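Muconate lactonizing enzyme (PDB 3I4K) belongs to the enolase superfamily, joining an N-terminal domain of the mandelate racemase/muconate lactonizing enzyme type to a TIM-barrel-like domain that holds a magnesium ion. Local coordinates at residues Gly63-Val66 / Glu67-Lys70; Gly83-Val86 / Ser87-Ala90; Met114-Ala117 / Trp118-Leu122; Ala174-Pro177 / Ala178-Thr181; Thr236-Glu239 / Ile240-Thr244. All coordinates share one frame; numbering follows the deposited sequence.

All five contacts are local, each at a helix start or along one helix. Contacts 1, 2 and 3 belong to the N-terminal domain; contacts 4 and 5 are on barrel helices on the other side of the chain from contacts 2 and 3. Contact 3 is the buried one, while the others are partly buried. Side chains cap helix starts in contacts 1 and 4, through a serine hydroxyl and an aspartate carboxylate respectively. Contacts 2, 3 and 5 each pair a carboxylate with arginine: weakly in buried contact 3, more strongly in contacts 2 and 5. Contacts 2 and 3 touch, through Val-86 and Met-114 among others, and both reach the second subunit.

Contact 1: residues Gly63-Val66 / Glu67-Lys70; sequences GESV and ETMK
Ser-65 OG accepts from Thr-68 N at 3.3 Å, an N-cap bond that opens helix 66-81. The bond is long but nearly straight, with an N-H...O angle of 168°. The same hydroxyl donates to Glu-67 OE1, 2.8 Å away, so two bonds fix where OG points. Its torsion serves both: at chi1 70° OG sits between the backbone N and the carbonyl carbon, turned to the first helical turn. Glu-67 can reach back because its chain folds at chi2 (82°), and its other oxygen, OE2, makes a salt bridge with Arg-374 near the C-terminus. A negative charge here would probably be favoured by the amides at the helix start. The backbone adds a bond from Met-69 N to Ser-65 O (2.6 Å), and Lys-70 N follows to Val-66 O. Before the cap, Glu-64 crosses Thr-68 at about a right angle, its CG 3.9 Å from Thr-68 CG2. Its carboxylate takes the backbone amides of Tyr-105 and Ala-106, which ties the loop to the first turn of helix 104-121. Selenomethionine Met-69 bends at its last torsion, bringing CE back to 3.4 Å from Val-66 N.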
loop_
_atom_site.group_PDB
_atom_site.type_symbol
_atom_site.label_atom_id
_atom_site.label_comp_id
_atom_site.label_asym_id
_atom_site.label_seq_id
_atom_site.Cartn_x
_atom_site.Cartn_y
_atom_site.Cartn_z
ATOM N N GLY A 63 18.717 -6.606 -16.834
ATOM C CA GLY A 63 20.044 -6.313 -16.312
ATOM C C GLY A 63 20.459 -7.040 -15.050
ATOM O O GLY A 63 21.621 -6.964 -14.634
ATOM N N GLU A 64 19.517 -7.729 -14.420
ATOM C CA GLU A 64 19.837 -8.486 -13.221
ATOM C C GLU A 64 19.809 -9.961 -13.554
ATOM O O GLU A 64 19.030 -10.397 -14.400
ATOM C CB GLU A 64 18.826 -8.210 -12.113
ATOM C CG GLU A 64 19.125 -6.956 -11.324
ATOM C CD GLU A 64 18.196 -6.806 -10.145
ATOM O OE1 GLU A 64 17.168 -6.087 -10.272
ATOM O OE2 GLU A 64 18.500 -7.425 -9.097
ATOM N N SER A 65 20.667 -10.729 -12.892
ATOM C CA SER A 65 20.699 -12.167 -13.117
ATOM C C SER A 65 20.982 -12.892 -11.811
ATOM O O SER A 65 21.431 -12.291 -10.823
ATOM C CB SER A 65 21.777 -12.539 -14.139
ATOM O OG SER A 65 23.067 -12.351 -13.589
ATOM N N VAL A 66 20.720 -14.190 -11.814
ATOM C CA VAL A 66 20.960 -15.002 -10.640
ATOM C C VAL A 66 22.358 -14.709 -10.079
ATOM O O VAL A 66 22.523 -14.595 -8.866
ATOM C CB VAL A 66 20.794 -16.503 -10.984
ATOM C CG1 VAL A 66 21.563 -16.847 -12.257
ATOM C CG2 VAL A 66 21.278 -17.349 -9.836
ATOM N N GLU A 67 23.356 -14.556 -10.956
ATOM C CA GLU A 67 24.723 -14.257 -10.512
ATOM C C GLU A 67 24.774 -12.878 -9.857
ATOM O O GLU A 67 25.352 -12.697 -8.780
ATOM C CB GLU A 67 25.712 -14.274 -11.689
ATOM C CG GLU A 67 25.881 -15.604 -12.421
ATOM C CD GLU A 67 24.797 -15.854 -13.437
ATOM O OE1 GLU A 67 24.281 -14.862 -13.993
ATOM O OE2 GLU A 67 24.466 -17.036 -13.695
ATOM N N THR A 68 24.174 -11.905 -10.533
ATOM C CA THR A 68 24.119 -10.530 -10.055
ATOM C C THR A 68 23.395 -10.430 -8.727
ATOM O O THR A 68 23.803 -9.681 -7.845
ATOM C CB THR A 68 23.397 -9.634 -11.091
ATOM O OG1 THR A 68 24.375 -8.957 -11.885
ATOM C CG2 THR A 68 22.468 -8.645 -10.420
HETATM N N MSE A 69 22.313 -11.180 -8.589
HETATM C CA MSE A 69 21.534 -11.136 -7.359
HETATM C C MSE A 69 22.234 -11.792 -6.170
HETATM O O MSE A 69 22.102 -11.336 -5.029
HETATM C CB MSE A 69 20.165 -11.767 -7.597
HETATM C CG MSE A 69 19.295 -10.944 -8.550
HETATM SE SE MSE A 69 17.562 -11.731 -8.912
HETATM C CE MSE A 69 17.981 -12.783 -10.468
ATOM N N LYS A 70 22.992 -12.851 -6.431
ATOM C CA LYS A 70 23.690 -13.526 -5.348
ATOM C C LYS A 70 24.804 -12.622 -4.827
ATOM O O LYS A 70 25.023 -12.527 -3.624
ATOM C CB LYS A 70 24.259 -14.867 -5.826
ATOM C CG LYS A 70 24.909 -15.695 -4.715
ATOM C CD LYS A 70 25.240 -17.107 -5.187
ATOM C CE LYS A 70 26.067 -17.857 -4.155
ATOM N NZ LYS A 70 25.393 -17.913 -2.821
#

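Contact 2: residues Gly83-Val86 / Ser87-Ala90; sequences GRAV and SELA
Arg-84 and Glu-88 cross at about a right angle, their guanidinium and carboxylate planes turned 49° apart. The arginine comes side-on and spends two nitrogens on one oxygen: NE lies 3.1 Å and NH2 3.0 Å from Glu-88 OE1, which sits at the guanidinium edge, practically in its plane. Seen from the carboxylate, both donors approach from the same face, NE well above the plane and NH2 closer to it. A bend at chi3 (67°) in the otherwise extended arginine chain turns this edge to the glutamate. The arginine's NH1 has a second carboxylate partner, Asp-95 on helix 89-99. The other glutamate oxygen, OE2, accepts from Ala-85 N at 3.2 Å, again from above its plane, so both carboxylate oxygens are held. Glu-88 N returns a bond to Ala-85 O (3.0 Å), and Leu-89 N does the same to Val-86 O. Beside them Ser-87 OG rests 3.5 Å from Ala-85 CB, while Ser-87 and Leu-89 also pack on Asp-128 and Gly-131 of the second subunit. The backbone from Ala-85 to Glu-88 is a type I beta turn leading to helix 89-99, with the side chain of its fourth residue, the glutamate, reaching back to the N-H of its first.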
loop_
_atom_site.group_PDB
_atom_site.type_symbol
_atom_site.label_atom_id
_atom_site.label_comp_id
_atom_site.label_asym_id
_atom_site.label_seq_id
_atom_site.Cartn_x
_atom_site.Cartn_y
_atom_site.Cartn_z
ATOM N N GLY A 83 21.039 -10.329 12.964
ATOM C CA GLY A 83 20.979 -9.743 14.289
ATOM C C GLY A 83 19.738 -8.914 14.551
ATOM O O GLY A 83 19.650 -8.244 15.582
ATOM N N ARG A 84 18.777 -8.957 13.631
ATOM C CA ARG A 84 17.539 -8.192 13.786
ATOM C C ARG A 84 16.322 -9.099 13.734
ATOM O O ARG A 84 16.367 -10.162 13.120
ATOM C CB ARG A 84 17.431 -7.128 12.690
ATOM C CG ARG A 84 18.552 -6.107 12.727
ATOM C CD ARG A 84 18.446 -5.102 11.596
ATOM N NE ARG A 84 17.278 -4.234 11.733
ATOM C CZ ARG A 84 17.007 -3.228 10.908
ATOM N NH1 ARG A 84 17.823 -2.969 9.891
ATOM N NH2 ARG A 84 15.926 -2.481 11.098
ATOM N N ALA A 85 15.240 -8.682 14.385
ATOM C CA ALA A 85 14.010 -9.470 14.397
ATOM C C ALA A 85 13.342 -9.385 13.027
ATOM O O ALA A 85 13.322 -8.325 12.405
ATOM C CB ALA A 85 13.063 -8.950 15.478
ATOM N N VAL A 86 12.793 -10.501 12.559
ATOM C CA VAL A 86 12.133 -10.534 11.262
ATOM C C VAL A 86 10.874 -9.668 11.321
ATOM O O VAL A 86 10.315 -9.294 10.286
ATOM C CB VAL A 86 11.756 -11.985 10.864
ATOM C CG1 VAL A 86 10.558 -12.448 11.659
ATOM C CG2 VAL A 86 11.473 -12.070 9.366
ATOM N N SER A 87 10.439 -9.351 12.538
ATOM C CA SER A 87 9.257 -8.529 12.741
ATOM C C SER A 87 9.576 -7.053 12.492
ATOM O O SER A 87 8.741 -6.182 12.712
ATOM C CB SER A 87 8.706 -8.723 14.163
ATOM O OG SER A 87 9.606 -8.239 15.146
ATOM N N GLU A 88 10.798 -6.784 12.044
ATOM C CA GLU A 88 11.235 -5.425 11.716
ATOM C C GLU A 88 11.236 -5.307 10.195
ATOM O O GLU A 88 11.816 -4.383 9.632
ATOM C CB GLU A 88 12.656 -5.170 12.216
ATOM C CG GLU A 88 12.785 -4.932 13.699
ATOM C CD GLU A 88 14.227 -4.750 14.116
ATOM O OE1 GLU A 88 14.884 -3.811 13.620
ATOM O OE2 GLU A 88 14.706 -5.554 14.941
ATOM N N LEU A 89 10.593 -6.270 9.551
ATOM C CA LEU A 89 10.501 -6.351 8.103
ATOM C C LEU A 89 10.538 -4.985 7.401
ATOM O O LEU A 89 11.534 -4.645 6.747
ATOM C CB LEU A 89 9.227 -7.130 7.736
ATOM C CG LEU A 89 8.850 -7.527 6.303
ATOM C CD1 LEU A 89 9.915 -7.130 5.294
ATOM C CD2 LEU A 89 8.603 -9.017 6.285
ATOM N N ALA A 90 9.477 -4.197 7.549
ATOM C CA ALA A 90 9.418 -2.886 6.903
ATOM C C ALA A 90 10.643 -2.008 7.148
ATOM O O ALA A 90 11.128 -1.349 6.229
ATOM C CB ALA A 90 8.156 -2.147 7.329
#

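Contact 3: residues Met114-Ala117 / Trp118-Leu122; sequences MHDA and WARSL
The guanidinium of Arg-120 has Asp-116 OD2 at its edge, in plane, while OD1 comes in obliquely; the carboxylate stands nearly perpendicular to it, at 79°. The salt bridge is modest: NE is 3.1 Å from Asp-116 OD1, at a poor angle, and 3.5 Å from Asp-116 OD2, both weak as hydrogen bonds. Of the rings, Trp-118 carries Leu-122 CD1 over one face, 3.8 Å above the plane and toward the rim, and His-115 packs on Leu-89. The tryptophan CZ2 meets Ser-87 CB, and its ring also packs on Asp-128 of the second subunit. These side chains sit on helix 104-121, whose backbone bonds include Arg-120 N to Asp-116 O at 2.9 Å. One residue further on, Ala-117 O takes the N-H of Ser-121 at 3.2 Å and has Ser-121 OG at 2.8 Å, a hydroxyl that is also hydrogen-bonded with Asn-45. Asp-116 has its CG anti to the backbone N (chi1 -165°), which carries the carboxylate to partners beyond the helix: OD2 accepts from Tyr-50 N and OD1 from Leu-360 N. Two backbone amides thus satisfy the buried carboxylate, and with Arg-120 beside it the group is probably charged, joining the helix to strand 48-53 and to the chain around Leu-360.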
loop_
_atom_site.group_PDB
_atom_site.type_symbol
_atom_site.label_atom_id
_atom_site.label_comp_id
_atom_site.label_asym_id
_atom_site.label_seq_id
_atom_site.Cartn_x
_atom_site.Cartn_y
_atom_site.Cartn_z
HETATM N N MSE A 114 11.786 -13.062 4.268
HETATM C CA MSE A 114 11.426 -12.520 5.570
HETATM C C MSE A 114 9.945 -12.700 5.880
HETATM O O MSE A 114 9.570 -12.990 7.018
HETATM C CB MSE A 114 11.813 -11.047 5.657
HETATM C CG MSE A 114 13.306 -10.847 5.791
HETATM SE SE MSE A 114 13.756 -9.108 6.469
HETATM C CE MSE A 114 12.648 -9.108 8.049
ATOM N N HIS A 115 9.106 -12.536 4.866
ATOM C CA HIS A 115 7.673 -12.700 5.041
ATOM C C HIS A 115 7.372 -14.152 5.384
ATOM O O HIS A 115 6.579 -14.434 6.283
ATOM C CB HIS A 115 6.929 -12.303 3.764
ATOM C CG HIS A 115 6.628 -10.837 3.668
ATOM N ND1 HIS A 115 5.485 -10.276 4.198
ATOM C CD2 HIS A 115 7.329 -9.817 3.120
ATOM C CE1 HIS A 115 5.496 -8.973 3.980
ATOM N NE2 HIS A 115 6.605 -8.669 3.328
ATOM N N ASP A 116 8.005 -15.071 4.664
ATOM C CA ASP A 116 7.802 -16.497 4.904
ATOM C C ASP A 116 8.206 -16.851 6.343
ATOM O O ASP A 116 7.407 -17.382 7.108
ATOM C CB ASP A 116 8.617 -17.310 3.883
ATOM C CG ASP A 116 8.202 -18.779 3.815
ATOM O OD1 ASP A 116 7.000 -19.090 3.982
ATOM O OD2 ASP A 116 9.085 -19.625 3.559
ATOM N N ALA A 117 9.442 -16.524 6.709
ATOM C CA ALA A 117 9.955 -16.804 8.046
ATOM C C ALA A 117 9.053 -16.257 9.154
ATOM O O ALA A 117 8.867 -16.900 10.189
ATOM C CB ALA A 117 11.365 -16.228 8.189
ATOM N N TRP A 118 8.493 -15.074 8.929
ATOM C CA TRP A 118 7.618 -14.432 9.910
ATOM C C TRP A 118 6.222 -15.070 9.960
ATOM O O TRP A 118 5.695 -15.349 11.040
ATOM C CB TRP A 118 7.513 -12.937 9.589
ATOM C CG TRP A 118 7.053 -12.068 10.727
ATOM C CD1 TRP A 118 6.991 -12.403 12.050
ATOM C CD2 TRP A 118 6.654 -10.695 10.644
ATOM N NE1 TRP A 118 6.581 -11.324 12.796
ATOM C CE2 TRP A 118 6.368 -10.261 11.957
ATOM C CE3 TRP A 118 6.513 -9.787 9.584
ATOM C CZ2 TRP A 118 5.947 -8.959 12.241
ATOM C CZ3 TRP A 118 6.095 -8.494 9.865
ATOM C CH2 TRP A 118 5.818 -8.092 11.184
ATOM N N ALA A 119 5.625 -15.305 8.795
ATOM C CA ALA A 119 4.299 -15.907 8.738
ATOM C C ALA A 119 4.295 -17.322 9.333
ATOM O O ALA A 119 3.320 -17.735 9.962
ATOM C CB ALA A 119 3.797 -15.936 7.301
ATOM N N ARG A 120 5.374 -18.070 9.120
ATOM C CA ARG A 120 5.460 -19.423 9.667
ATOM C C ARG A 120 5.666 -19.350 11.178
ATOM O O ARG A 120 5.091 -20.142 11.930
ATOM C CB ARG A 120 6.602 -20.203 9.002
ATOM C CG ARG A 120 6.276 -20.664 7.583
ATOM C CD ARG A 120 7.473 -21.313 6.909
ATOM N NE ARG A 120 7.170 -21.734 5.545
ATOM C CZ ARG A 120 6.401 -22.772 5.236
ATOM N NH1 ARG A 120 5.858 -23.507 6.199
ATOM N NH2 ARG A 120 6.153 -23.060 3.965
ATOM N N SER A 121 6.476 -18.388 11.617
ATOM C CA SER A 121 6.742 -18.199 13.036
ATOM C C SER A 121 5.466 -17.846 13.791
ATOM O O SER A 121 5.320 -18.188 14.965
ATOM C CB SER A 121 7.767 -17.082 13.257
ATOM O OG SER A 121 9.073 -17.482 12.886
ATOM N N LEU A 122 4.548 -17.155 13.120
ATOM C CA LEU A 122 3.288 -16.753 13.742
ATOM C C LEU A 122 2.226 -17.795 13.440
ATOM O O LEU A 122 1.088 -17.711 13.911
ATOM C CB LEU A 122 2.837 -15.397 13.200
ATOM C CG LEU A 122 3.794 -14.207 13.297
ATOM C CD1 LEU A 122 3.124 -12.990 12.653
ATOM C CD2 LEU A 122 4.154 -13.913 14.752
#

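Contact 4: residues Ala174-Pro177 / Ala178-Thr181; sequences AGDP and AEDT
Asp-176 reaches forward to Glu-179 N, which donates to OD2 at 2.9 Å and makes the aspartate the N-cap of helix 177-189. With CG anti to the backbone N (chi1 -178°) and the carboxylate rotated to chi2 65°, one oxygen is turned to the helix start. The amide meets OD2 on its anti side, somewhat out of the carboxylate plane. That oxygen also lies 3.2 Å from Ala-178 CB and 3.3 Å from Glu-179 CG, so the alanine methyl and the glutamate stem close in around it. Glu-179 then runs out extended, its OE1 4.3 Å from Asp-176 OD2, a like-charge approach that exposure to solvent probably softens. In Thr-181, chi1 -69° sets OG1 beside its own backbone N, and both donate to Pro-177 O, OG1 at 2.9 Å and N at 2.8 Å, from opposite faces of the carbonyl. Asp-180 points back at the loop, where OD2 accepts from Gly-173 N and OD1 pairs with Arg-183. A water lies between Asp-180 OD2 and Gly-175 O, 3.1 Å from the latter. Pro-177, in the first turn, needs no amide partner, and it packs on Trp-205 and Thr-209. An aspartate N-cap followed by proline thus starts the helix after strand 167-171, in a beta-alpha unit of the enolase-type barrel.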
loop_
_atom_site.group_PDB
_atom_site.type_symbol
_atom_site.label_atom_id
_atom_site.label_comp_id
_atom_site.label_asym_id
_atom_site.label_seq_id
_atom_site.Cartn_x
_atom_site.Cartn_y
_atom_site.Cartn_z
ATOM N N ALA A 174 11.089 -12.111 -32.102
ATOM C CA ALA A 174 12.178 -12.838 -32.745
ATOM C C ALA A 174 12.045 -12.750 -34.258
ATOM O O ALA A 174 10.964 -12.968 -34.818
ATOM C CB ALA A 174 12.177 -14.306 -32.300
ATOM N N GLY A 175 13.145 -12.405 -34.913
ATOM C CA GLY A 175 13.143 -12.324 -36.360
ATOM C C GLY A 175 12.330 -11.198 -36.962
ATOM O O GLY A 175 11.934 -10.253 -36.275
ATOM N N ASP A 176 12.083 -11.323 -38.260
ATOM C CA ASP A 176 11.339 -10.345 -39.037
ATOM C C ASP A 176 9.966 -10.011 -38.473
ATOM O O ASP A 176 9.164 -10.902 -38.185
ATOM C CB ASP A 176 11.167 -10.849 -40.466
ATOM C CG ASP A 176 10.444 -9.859 -41.343
ATOM O OD1 ASP A 176 10.995 -8.764 -41.576
ATOM O OD2 ASP A 176 9.325 -10.172 -41.797
ATOM N N PRO A 177 9.681 -8.711 -38.309
ATOM C CA PRO A 177 8.399 -8.224 -37.780
ATOM C C PRO A 177 7.199 -8.619 -38.649
ATOM O O PRO A 177 6.174 -9.077 -38.136
ATOM C CB PRO A 177 8.599 -6.713 -37.738
ATOM C CG PRO A 177 10.067 -6.590 -37.431
ATOM C CD PRO A 177 10.669 -7.616 -38.369
ATOM N N ALA A 178 7.337 -8.450 -39.961
ATOM C CA ALA A 178 6.262 -8.780 -40.894
ATOM C C ALA A 178 5.845 -10.244 -40.809
ATOM O O ALA A 178 4.658 -10.565 -40.902
ATOM C CB ALA A 178 6.684 -8.446 -42.322
ATOM N N GLU A 179 6.819 -11.133 -40.643
ATOM C CA GLU A 179 6.514 -12.554 -40.549
ATOM C C GLU A 179 5.980 -12.862 -39.157
ATOM O O GLU A 179 5.007 -13.601 -39.008
ATOM C CB GLU A 179 7.762 -13.396 -40.849
ATOM C CG GLU A 179 8.279 -13.235 -42.283
ATOM C CD GLU A 179 9.480 -14.124 -42.593
ATOM O OE1 GLU A 179 10.108 -13.930 -43.661
ATOM O OE2 GLU A 179 9.796 -15.018 -41.772
ATOM N N ASP A 180 6.607 -12.274 -38.144
ATOM C CA ASP A 180 6.189 -12.478 -36.760
ATOM C C ASP A 180 4.711 -12.130 -36.638
ATOM O O ASP A 180 3.946 -12.847 -36.003
ATOM C CB ASP A 180 7.011 -11.581 -35.830
ATOM C CG ASP A 180 7.091 -12.120 -34.423
ATOM O OD1 ASP A 180 6.576 -13.238 -34.199
ATOM O OD2 ASP A 180 7.680 -11.430 -33.550
ATOM N N THR A 181 4.328 -11.023 -37.268
ATOM C CA THR A 181 2.948 -10.541 -37.264
ATOM C C THR A 181 2.030 -11.564 -37.929
ATOM O O THR A 181 0.957 -11.896 -37.408
ATOM C CB THR A 181 2.839 -9.197 -38.030
ATOM O OG1 THR A 181 3.510 -8.167 -37.293
ATOM C CG2 THR A 181 1.383 -8.802 -38.240
HETATM O O HOH W 1 9.509 -9.967 -34.399
#

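Contact 5: residues Thr236-Glu239 / Ile240-Thr244; sequences TLRE and ITRRT
From Thr-236 to Thr-244 the chain is helical, each amide bonding four residues back, from Ile-240 N to Thr-236 O (2.8 Å) through a weak Thr-241 bond to Arg-243 N and Glu-239 O. Glu-239 divides its two oxygens between two arginines, beside Arg-207 of helix 207-219. OE2 takes NE (2.7 Å) and NH2 (3.0 Å) of Arg-242, which comes side-on with the oxygen near its guanidinium plane and approaches almost in line with the C-O bond. OE1 takes Arg-243 NE, also at 2.7 Å and nearly straight, with a weaker bond from NH2. The two grips differ in tilt: the carboxylate stands 55° from the Arg-242 plane and 81° from that of Arg-243. A bend at chi2 (58°) brings the carboxylate between the two arginines. Arg-238 meets Arg-242 at about a right angle, Arg-242 CG over one face of the Arg-238 guanidinium, toward its rim. Arg-238 NE comes within 3.2 Å of Arg-242 NH1, a like-charge contact that Glu-239 probably offsets. At the far end Thr-244 OG1 donates to Ile-240 O at 2.8 Å, beside the Thr-244 amide bond but from the opposite face of the carbonyl. A water joins Leu-237 O and Thr-241 OG1, a hydroxyl whose main partner is Val-246 O. The helix belongs to the crossover between strands 224-226 and 247-250: Ile-240 presses on Phe-225 and Val-248 of those strands and on Leu-214 of helix 207-219, while Arg-243 lies against Leu-211 of that same helix.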
loop_
_atom_site.group_PDB
_atom_site.type_symbol
_atom_site.label_atom_id
_atom_site.label_comp_id
_atom_site.label_asym_id
_atom_site.label_seq_id
_atom_site.Cartn_x
_atom_site.Cartn_y
_atom_site.Cartn_z
ATOM N N THR A 236 4.886 6.397 -26.506
ATOM C CA THR A 236 4.609 5.444 -27.572
ATOM C C THR A 236 3.545 4.418 -27.178
ATOM O O THR A 236 2.719 4.025 -28.005
ATOM C CB THR A 236 5.909 4.754 -28.009
ATOM O OG1 THR A 236 6.667 5.672 -28.807
ATOM C CG2 THR A 236 5.625 3.500 -28.798
ATOM N N LEU A 237 3.546 3.978 -25.923
ATOM C CA LEU A 237 2.537 3.015 -25.477
ATOM C C LEU A 237 1.163 3.663 -25.606
ATOM O O LEU A 237 0.183 3.018 -26.010
ATOM C CB LEU A 237 2.773 2.604 -24.026
ATOM C CG LEU A 237 4.137 2.002 -23.664
ATOM C CD1 LEU A 237 4.145 1.626 -22.203
ATOM C CD2 LEU A 237 4.434 0.777 -24.530
ATOM N N ARG A 238 1.092 4.944 -25.247
ATOM C CA ARG A 238 -0.155 5.704 -25.340
ATOM C C ARG A 238 -0.570 5.851 -26.803
ATOM O O ARG A 238 -1.744 5.710 -27.151
ATOM C CB ARG A 238 0.034 7.102 -24.726
ATOM C CG ARG A 238 -1.102 8.080 -25.003
ATOM C CD ARG A 238 -2.428 7.537 -24.520
ATOM N NE ARG A 238 -3.523 8.486 -24.704
ATOM C CZ ARG A 238 -4.816 8.157 -24.637
ATOM N NH1 ARG A 238 -5.173 6.895 -24.389
ATOM N NH2 ARG A 238 -5.755 9.086 -24.818
ATOM N N GLU A 239 0.409 6.140 -27.654
ATOM C CA GLU A 239 0.155 6.317 -29.075
ATOM C C GLU A 239 -0.318 5.020 -29.740
ATOM O O GLU A 239 -1.202 5.064 -30.599
ATOM C CB GLU A 239 1.416 6.843 -29.780
ATOM C CG GLU A 239 1.221 7.216 -31.260
ATOM C CD GLU A 239 0.144 8.281 -31.490
ATOM O OE1 GLU A 239 -0.250 8.497 -32.657
ATOM O OE2 GLU A 239 -0.306 8.915 -30.514
ATOM N N ILE A 240 0.226 3.863 -29.353
ATOM C CA ILE A 240 -0.247 2.662 -30.035
ATOM C C ILE A 240 -1.714 2.425 -29.721
ATOM O O ILE A 240 -2.460 1.957 -30.574
ATOM C CB ILE A 240 0.561 1.350 -29.720
ATOM C CG1 ILE A 240 -0.048 0.633 -28.537
ATOM C CG2 ILE A 240 2.042 1.625 -29.512
ATOM C CD1 ILE A 240 0.202 -0.838 -28.605
ATOM N N THR A 241 -2.142 2.763 -28.505
ATOM C CA THR A 241 -3.546 2.586 -28.144
ATOM C C THR A 241 -4.407 3.602 -28.904
ATOM O O THR A 241 -5.507 3.279 -29.362
ATOM C CB THR A 241 -3.751 2.750 -26.623
ATOM O OG1 THR A 241 -3.217 1.598 -25.960
ATOM C CG2 THR A 241 -5.245 2.890 -26.269
ATOM N N ARG A 242 -3.905 4.828 -29.031
ATOM C CA ARG A 242 -4.626 5.867 -29.753
ATOM C C ARG A 242 -4.933 5.401 -31.179
ATOM O O ARG A 242 -6.060 5.542 -31.654
ATOM C CB ARG A 242 -3.812 7.176 -29.800
ATOM C CG ARG A 242 -4.049 8.112 -28.611
ATOM C CD ARG A 242 -3.714 9.563 -28.958
ATOM N NE ARG A 242 -2.275 9.816 -28.938
ATOM C CZ ARG A 242 -1.611 10.314 -27.896
ATOM N NH1 ARG A 242 -2.256 10.630 -26.774
ATOM N NH2 ARG A 242 -0.297 10.485 -27.976
ATOM N N ARG A 243 -3.933 4.827 -31.847
ATOM C CA ARG A 243 -4.112 4.366 -33.220
ATOM C C ARG A 243 -4.803 3.022 -33.404
ATOM O O ARG A 243 -5.381 2.788 -34.455
ATOM C CB ARG A 243 -2.771 4.322 -33.957
ATOM C CG ARG A 243 -2.074 5.660 -34.025
ATOM C CD ARG A 243 -0.933 5.647 -35.012
ATOM N NE ARG A 243 -0.014 6.747 -34.748
ATOM C CZ ARG A 243 1.131 6.925 -35.391
ATOM N NH1 ARG A 243 1.487 6.076 -36.346
ATOM N NH2 ARG A 243 1.936 7.926 -35.052
ATOM N N THR A 244 -4.754 2.143 -32.404
ATOM C CA THR A 244 -5.379 0.827 -32.549
ATOM C C THR A 244 -6.578 0.540 -31.658
ATOM O O THR A 244 -7.294 -0.434 -31.879
ATOM C CB THR A 244 -4.371 -0.290 -32.295
ATOM O OG1 THR A 244 -4.026 -0.314 -30.901
ATOM C CG2 THR A 244 -3.123 -0.067 -33.139
HETATM O O HOH W 2 -1.636 2.715 -23.918
#